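Local coordinates for pyruvate carboxylase n-terminal domain (Aquifex aeolicus, PDB 1ULZ), which serves as the biotin carboxylase subunit of a pyruvate carboxylase, a protein of the ATP-grasp superfamily, at residues Val353-Tyr358 and Glu410-Lys415; Val7-Glu12 and Tyr81-Glu86. The protein carries 1 engineered substitution. All coordinates share one frame; numbering follows the deposited sequence.

Interaction 1: Val353-Tyr358 and Glu410-Lys415; sequences VIERYY and EITGVK
Val-353 O lies against Gly-413 CA in a CA-H...O contact, and Ile-354 brings the first apolar side-chain contact: CD1 meets CG2 of Ile-411, and CG1 lies 4.0 Å from CG2 of Val-414. Ile-354 also packs on Ile-385 of strand 384-392. At Glu-355 the backbone takes over, its N reaching Thr-412 O at 2.7 Å in a nearly straight bond that arrives above the carbonyl plane. Thr-412 grips the next residue twice. Its OG1, set between its own backbone N and carbonyl carbon (chi1 63°), accepts Arg-356 N at 2.8 Å, while its N donates to Arg-356 O. The Arg-356 chain bends at chi3 and brings NE to 2.7 Å from Glu-410 OE1, a salt bridge in which the oxygen sits over one face of the guanidinium; water 1, at the edge, joins NH2 to the same oxygen. Tyr-357 lies alongside Ile-411, ring atom CD2 3.7 Å from CG1, and its hydroxyl is hydrogen-bonded to His-369 and Tyr-409. Tyr-358 N then donates to Glu-410 O at 2.9 Å. Glu-410 OE2 bonds Arg-40 of the second subunit, so two arginines share the carboxylate, which would favour its ionised form and couples this antiparallel pairing to the dimer interface.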
loop_
_atom_site.group_PDB
_atom_site.type_symbol
_atom_site.label_atom_id
_atom_site.label_comp_id
_atom_site.label_asym_id
_atom_site.label_seq_id
_atom_site.Cartn_x
_atom_site.Cartn_y
_atom_site.Cartn_z
ATOM N N VAL A 353 8.849 24.592 9.138
ATOM C CA VAL A 353 9.514 23.296 9.171
ATOM C C VAL A 353 8.753 22.256 9.990
ATOM O O VAL A 353 8.274 22.545 11.084
ATOM C CB VAL A 353 10.931 23.452 9.743
ATOM C CG1 VAL A 353 11.702 22.160 9.595
ATOM C CG2 VAL A 353 11.647 24.600 9.034
ATOM N N ILE A 354 8.645 21.045 9.451
ATOM C CA ILE A 354 7.945 19.965 10.137
ATOM C C ILE A 354 8.772 19.428 11.303
ATOM O O ILE A 354 9.961 19.148 11.156
ATOM C CB ILE A 354 7.619 18.805 9.156
ATOM C CG1 ILE A 354 6.525 19.251 8.185
ATOM C CG2 ILE A 354 7.180 17.561 9.918
ATOM C CD1 ILE A 354 6.068 18.161 7.246
ATOM N N GLU A 355 8.136 19.308 12.466
ATOM C CA GLU A 355 8.797 18.794 13.659
ATOM C C GLU A 355 8.402 17.327 13.837
ATOM O O GLU A 355 9.134 16.436 13.409
ATOM C CB GLU A 355 8.398 19.632 14.878
ATOM C CG GLU A 355 8.590 21.122 14.629
ATOM C CD GLU A 355 8.264 21.985 15.831
ATOM O OE1 GLU A 355 7.565 21.503 16.754
ATOM O OE2 GLU A 355 8.698 23.163 15.842
ATOM N N ARG A 356 7.255 17.052 14.448
ATOM C CA ARG A 356 6.856 15.655 14.600
ATOM C C ARG A 356 6.252 15.206 13.272
ATOM O O ARG A 356 5.599 15.984 12.578
ATOM C CB ARG A 356 5.872 15.490 15.763
ATOM C CG ARG A 356 6.436 16.067 17.062
ATOM C CD ARG A 356 5.909 15.408 18.332
ATOM N NE ARG A 356 4.497 15.673 18.581
ATOM C CZ ARG A 356 3.932 15.645 19.788
ATOM N NH1 ARG A 356 4.660 15.370 20.868
ATOM N NH2 ARG A 356 2.630 15.889 19.922
ATOM N N TYR A 357 6.506 13.958 12.899
ATOM C CA TYR A 357 6.007 13.440 11.633
ATOM C C TYR A 357 5.887 11.924 11.676
ATOM O O TYR A 357 6.894 11.217 11.726
ATOM C CB TYR A 357 6.957 13.864 10.496
ATOM C CG TYR A 357 6.447 13.566 9.093
ATOM C CD1 TYR A 357 7.048 12.591 8.303
ATOM C CD2 TYR A 357 5.355 14.247 8.573
ATOM C CE1 TYR A 357 6.574 12.305 7.043
ATOM C CE2 TYR A 357 4.870 13.966 7.308
ATOM C CZ TYR A 357 5.480 12.994 6.549
ATOM O OH TYR A 357 4.977 12.690 5.301
ATOM N N TYR A 358 4.650 11.429 11.687
ATOM C CA TYR A 358 4.403 9.992 11.692
ATOM C C TYR A 358 3.493 9.638 10.524
ATOM O O TYR A 358 2.389 10.167 10.389
ATOM C CB TYR A 358 3.776 9.529 13.014
ATOM C CG TYR A 358 3.353 8.076 12.979
ATOM C CD1 TYR A 358 2.030 7.723 12.728
ATOM C CD2 TYR A 358 4.288 7.055 13.133
ATOM C CE1 TYR A 358 1.647 6.397 12.627
ATOM C CE2 TYR A 358 3.917 5.725 13.030
ATOM C CZ TYR A 358 2.593 5.401 12.775
ATOM O OH TYR A 358 2.222 4.084 12.634
ATOM N N GLU A 410 0.373 12.105 12.245
ATOM C CA GLU A 410 0.871 13.205 13.065
ATOM C C GLU A 410 1.841 14.107 12.303
ATOM O O GLU A 410 2.781 13.636 11.670
ATOM C CB GLU A 410 1.573 12.692 14.326
ATOM C CG GLU A 410 1.895 13.829 15.301
ATOM C CD GLU A 410 2.641 13.390 16.552
ATOM O OE1 GLU A 410 2.501 14.073 17.587
ATOM O OE2 GLU A 410 3.375 12.385 16.512
ATOM N N ILE A 411 1.593 15.408 12.368
ATOM C CA ILE A 411 2.441 16.405 11.726
ATOM C C ILE A 411 2.382 17.688 12.558
ATOM O O ILE A 411 1.301 18.246 12.755
ATOM C CB ILE A 411 1.952 16.759 10.298
ATOM C CG1 ILE A 411 1.975 15.526 9.397
ATOM C CG2 ILE A 411 2.827 17.853 9.711
ATOM C CD1 ILE A 411 1.608 15.821 7.955
ATOM N N THR A 412 3.527 18.141 13.065
ATOM C CA THR A 412 3.565 19.384 13.835
ATOM C C THR A 412 4.636 20.309 13.270
ATOM O O THR A 412 5.516 19.876 12.526
ATOM C CB THR A 412 3.860 19.147 15.342
ATOM O OG1 THR A 412 5.164 18.572 15.500
ATOM C CG2 THR A 412 2.813 18.227 15.950
ATOM N N GLY A 413 4.555 21.584 13.632
ATOM C CA GLY A 413 5.514 22.563 13.152
ATOM C C GLY A 413 4.873 23.438 12.092
ATOM O O GLY A 413 5.344 24.539 11.807
ATOM N N VAL A 414 3.782 22.941 11.518
ATOM C CA VAL A 414 3.057 23.650 10.472
ATOM C C VAL A 414 1.585 23.263 10.512
ATOM O O VAL A 414 1.228 22.188 11.007
ATOM C CB VAL A 414 3.585 23.280 9.062
ATOM C CG1 VAL A 414 5.039 23.687 8.919
ATOM C CG2 VAL A 414 3.442 21.775 8.832
ATOM N N LYS A 415 0.733 24.144 10.000
ATOM C CA LYS A 415 -0.693 23.861 9.940
ATOM C C LYS A 415 -0.873 23.050 8.666
ATOM O O LYS A 415 -0.137 23.244 7.699
ATOM C CB LYS A 415 -1.501 25.158 9.847
ATOM C CG LYS A 415 -1.350 26.077 11.058
ATOM C CD LYS A 415 -2.400 27.186 11.051
ATOM C CE LYS A 415 -2.258 28.077 12.273
ATOM N NZ LYS A 415 -2.374 27.303 13.547
HETATM O O HOH W 1 0.876 15.835 18.138
#

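Interaction 2: Val7-Glu12 and Tyr81-Glu86; sequences VANRGE and YGFLAE
Asn-9 and Glu-12 carry the direct polar links to Tyr-81, one to its backbone and the other to its ring hydroxyl. The amide of Asn-9 works at both ends. ND2 donates to Tyr-81 O at 2.9 Å; the acceptor lies almost in the amide plane, although the donor stands above the plane of the carbonyl. OD1 accepts the backbone N of Arg-10 at 2.7 Å on a lone pair, and Pro-79 O is a further partner of ND2, so bonds at both OD1 and ND2 fix which way round the amide sits. Glu-12 folds back by its first two torsions (chi1 71°, chi2 83°), which brings OE2 to the edge of the Tyr-81 ring, where OH donates to it at 2.7 Å. The oxygen is met on its anti side and also forms a salt bridge with Lys-387.

Two waters extend this network. Water 2 donates to Ala-8 O and accepts from Leu-84 N, both at 3.0 Å, whereas water 3 donates to Arg-10 O and to Tyr-81 OH.

Packing centres on Phe-83, whose ring edge faces the Asn-9 amide: CE2 is 3.5 Å from OD1, with the two planes 62° apart. The Arg-10 and Phe-83 side chains cross at about a right angle, CG lying 4.0 Å from CE2, and the Arg-10 guanidinium makes a salt bridge with Glu-36 and a cation-pi contact with Tyr-381. Tyr-59 stacks on the Phe-83 ring.

Gly-82 to Ala-85 form a type II' turn, closed by Ala-85 N to Gly-82 O. The arrangement belongs to the Rossmann-like N-terminal domain of biotin carboxylases: loops following the neighbouring parallel strands 5-7 and 76-78 meet at the carboxyl ends of the strands, beside the start of helix 11-24.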
loop_
_atom_site.group_PDB
_atom_site.type_symbol
_atom_site.label_atom_id
_atom_site.label_comp_id
_atom_site.label_asym_id
_atom_site.label_seq_id
_atom_site.Cartn_x
_atom_site.Cartn_y
_atom_site.Cartn_z
ATOM N N VAL A 7 15.566 13.469 -14.020
ATOM C CA VAL A 7 14.260 13.908 -13.544
ATOM C C VAL A 7 14.237 15.431 -13.468
ATOM O O VAL A 7 14.863 16.029 -12.589
ATOM C CB VAL A 7 13.964 13.321 -12.146
ATOM C CG1 VAL A 7 12.563 13.700 -11.706
ATOM C CG2 VAL A 7 14.137 11.803 -12.172
ATOM N N ALA A 8 13.520 16.057 -14.396
ATOM C CA ALA A 8 13.433 17.510 -14.422
ATOM C C ALA A 8 12.319 17.993 -13.504
ATOM O O ALA A 8 11.450 18.763 -13.910
ATOM C CB ALA A 8 13.194 17.998 -15.844
ATOM N N ASN A 9 12.336 17.523 -12.262
ATOM C CA ASN A 9 11.328 17.947 -11.310
ATOM C C ASN A 9 11.832 17.812 -9.876
ATOM O O ASN A 9 13.030 17.647 -9.642
ATOM C CB ASN A 9 10.029 17.160 -11.514
ATOM C CG ASN A 9 8.795 18.005 -11.250
ATOM O OD1 ASN A 9 8.618 18.546 -10.158
ATOM N ND2 ASN A 9 7.935 18.125 -12.254
ATOM N N ARG A 10 10.913 17.868 -8.919
ATOM C CA ARG A 10 11.278 17.811 -7.508
ATOM C C ARG A 10 10.127 17.286 -6.658
ATOM O O ARG A 10 9.140 16.763 -7.177
ATOM C CB ARG A 10 11.625 19.226 -7.041
ATOM C CG ARG A 10 10.529 20.234 -7.398
ATOM C CD ARG A 10 10.739 21.596 -6.745
ATOM N NE ARG A 10 10.607 21.542 -5.293
ATOM C CZ ARG A 10 9.471 21.280 -4.652
ATOM N NH1 ARG A 10 8.359 21.049 -5.332
ATOM N NH2 ARG A 10 9.449 21.247 -3.327
ATOM N N GLY A 11 10.263 17.449 -5.346
ATOM C CA GLY A 11 9.220 17.030 -4.429
ATOM C C GLY A 11 8.791 15.582 -4.527
ATOM O O GLY A 11 9.581 14.712 -4.903
ATOM N N GLU A 12 7.527 15.328 -4.190
ATOM C CA GLU A 12 6.994 13.971 -4.211
ATOM C C GLU A 12 7.011 13.323 -5.593
ATOM O O GLU A 12 7.279 12.131 -5.700
ATOM C CB GLU A 12 5.570 13.941 -3.632
ATOM C CG GLU A 12 4.483 14.572 -4.499
ATOM C CD GLU A 12 3.952 13.633 -5.564
ATOM O OE1 GLU A 12 4.242 12.426 -5.500
ATOM O OE2 GLU A 12 3.229 14.095 -6.464
ATOM N N TYR A 81 5.112 16.625 -13.503
ATOM C CA TYR A 81 3.981 17.507 -13.793
ATOM C C TYR A 81 4.373 18.946 -13.450
ATOM O O TYR A 81 5.236 19.185 -12.596
ATOM C CB TYR A 81 2.714 17.072 -13.030
ATOM C CG TYR A 81 2.838 16.967 -11.522
ATOM C CD1 TYR A 81 3.082 18.088 -10.739
ATOM C CD2 TYR A 81 2.697 15.740 -10.878
ATOM C CE1 TYR A 81 3.180 17.994 -9.361
ATOM C CE2 TYR A 81 2.796 15.637 -9.502
ATOM C CZ TYR A 81 3.039 16.766 -8.750
ATOM O OH TYR A 81 3.162 16.665 -7.382
ATOM N N GLY A 82 3.755 19.905 -14.127
ATOM C CA GLY A 82 4.099 21.289 -13.884
ATOM C C GLY A 82 5.434 21.599 -14.536
ATOM O O GLY A 82 5.976 20.770 -15.265
ATOM N N PHE A 83 5.972 22.782 -14.266
ATOM C CA PHE A 83 7.247 23.207 -14.842
ATOM C C PHE A 83 7.315 23.055 -16.363
ATOM O O PHE A 83 6.526 23.666 -17.076
ATOM C CB PHE A 83 8.409 22.461 -14.186
ATOM C CG PHE A 83 8.575 22.776 -12.723
ATOM C CD1 PHE A 83 8.688 24.092 -12.293
ATOM C CD2 PHE A 83 8.613 21.762 -11.779
ATOM C CE1 PHE A 83 8.836 24.392 -10.945
ATOM C CE2 PHE A 83 8.761 22.053 -10.428
ATOM C CZ PHE A 83 8.873 23.370 -10.012
ATOM N N LEU A 84 8.249 22.248 -16.859
ATOM C CA LEU A 84 8.398 22.065 -18.307
ATOM C C LEU A 84 7.626 20.874 -18.872
ATOM O O LEU A 84 7.810 20.521 -20.038
ATOM C CB LEU A 84 9.876 21.902 -18.671
ATOM C CG LEU A 84 10.860 23.008 -18.280
ATOM C CD1 LEU A 84 12.267 22.569 -18.643
ATOM C CD2 LEU A 84 10.499 24.304 -18.987
ATOM N N ALA A 85 6.759 20.271 -18.057
ATOM C CA ALA A 85 5.984 19.097 -18.466
ATOM C C ALA A 85 5.177 19.271 -19.745
ATOM O O ALA A 85 5.165 18.389 -20.603
ATOM C CB ALA A 85 5.053 18.667 -17.339
ATOM N N GLU A 86 4.496 20.402 -19.868
ATOM C CA GLU A 86 3.682 20.656 -21.043
ATOM C C GLU A 86 4.242 21.786 -21.893
ATOM O O GLU A 86 3.496 22.539 -22.505
ATOM C CB GLU A 86 2.243 20.956 -20.620
ATOM C CG GLU A 86 1.631 19.844 -19.768
ATOM C CD GLU A 86 0.217 20.151 -19.326
ATOM O OE1 GLU A 86 -0.714 19.954 -20.133
ATOM O OE2 GLU A 86 0.033 20.596 -18.174
HETATM O O HOH W 2 9.664 19.775 -16.049
HETATM O O HOH W 3 6.090 17.038 -6.527
#

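Both segments of interaction 2 precede those of interaction 1 along the chain. Their centres are 25 Å apart and their nearest atoms about 9 Å, with no direct touch. Interaction 2 joins loops of the five-stranded parallel sheet in the N-terminal domain; interaction 1 pairs strands 357-358 and 410-411 within the C-terminal domain of the biotin carboxylase fold. Strand 384-392 of the large antiparallel sheet approaches both: it packs against interaction 1 through Ile-385 and reaches the N-terminal domain through the salt bridge from Lys-387 to Glu-12. One strand thus ties the two regions together, while interaction 1 alone reaches the second subunit.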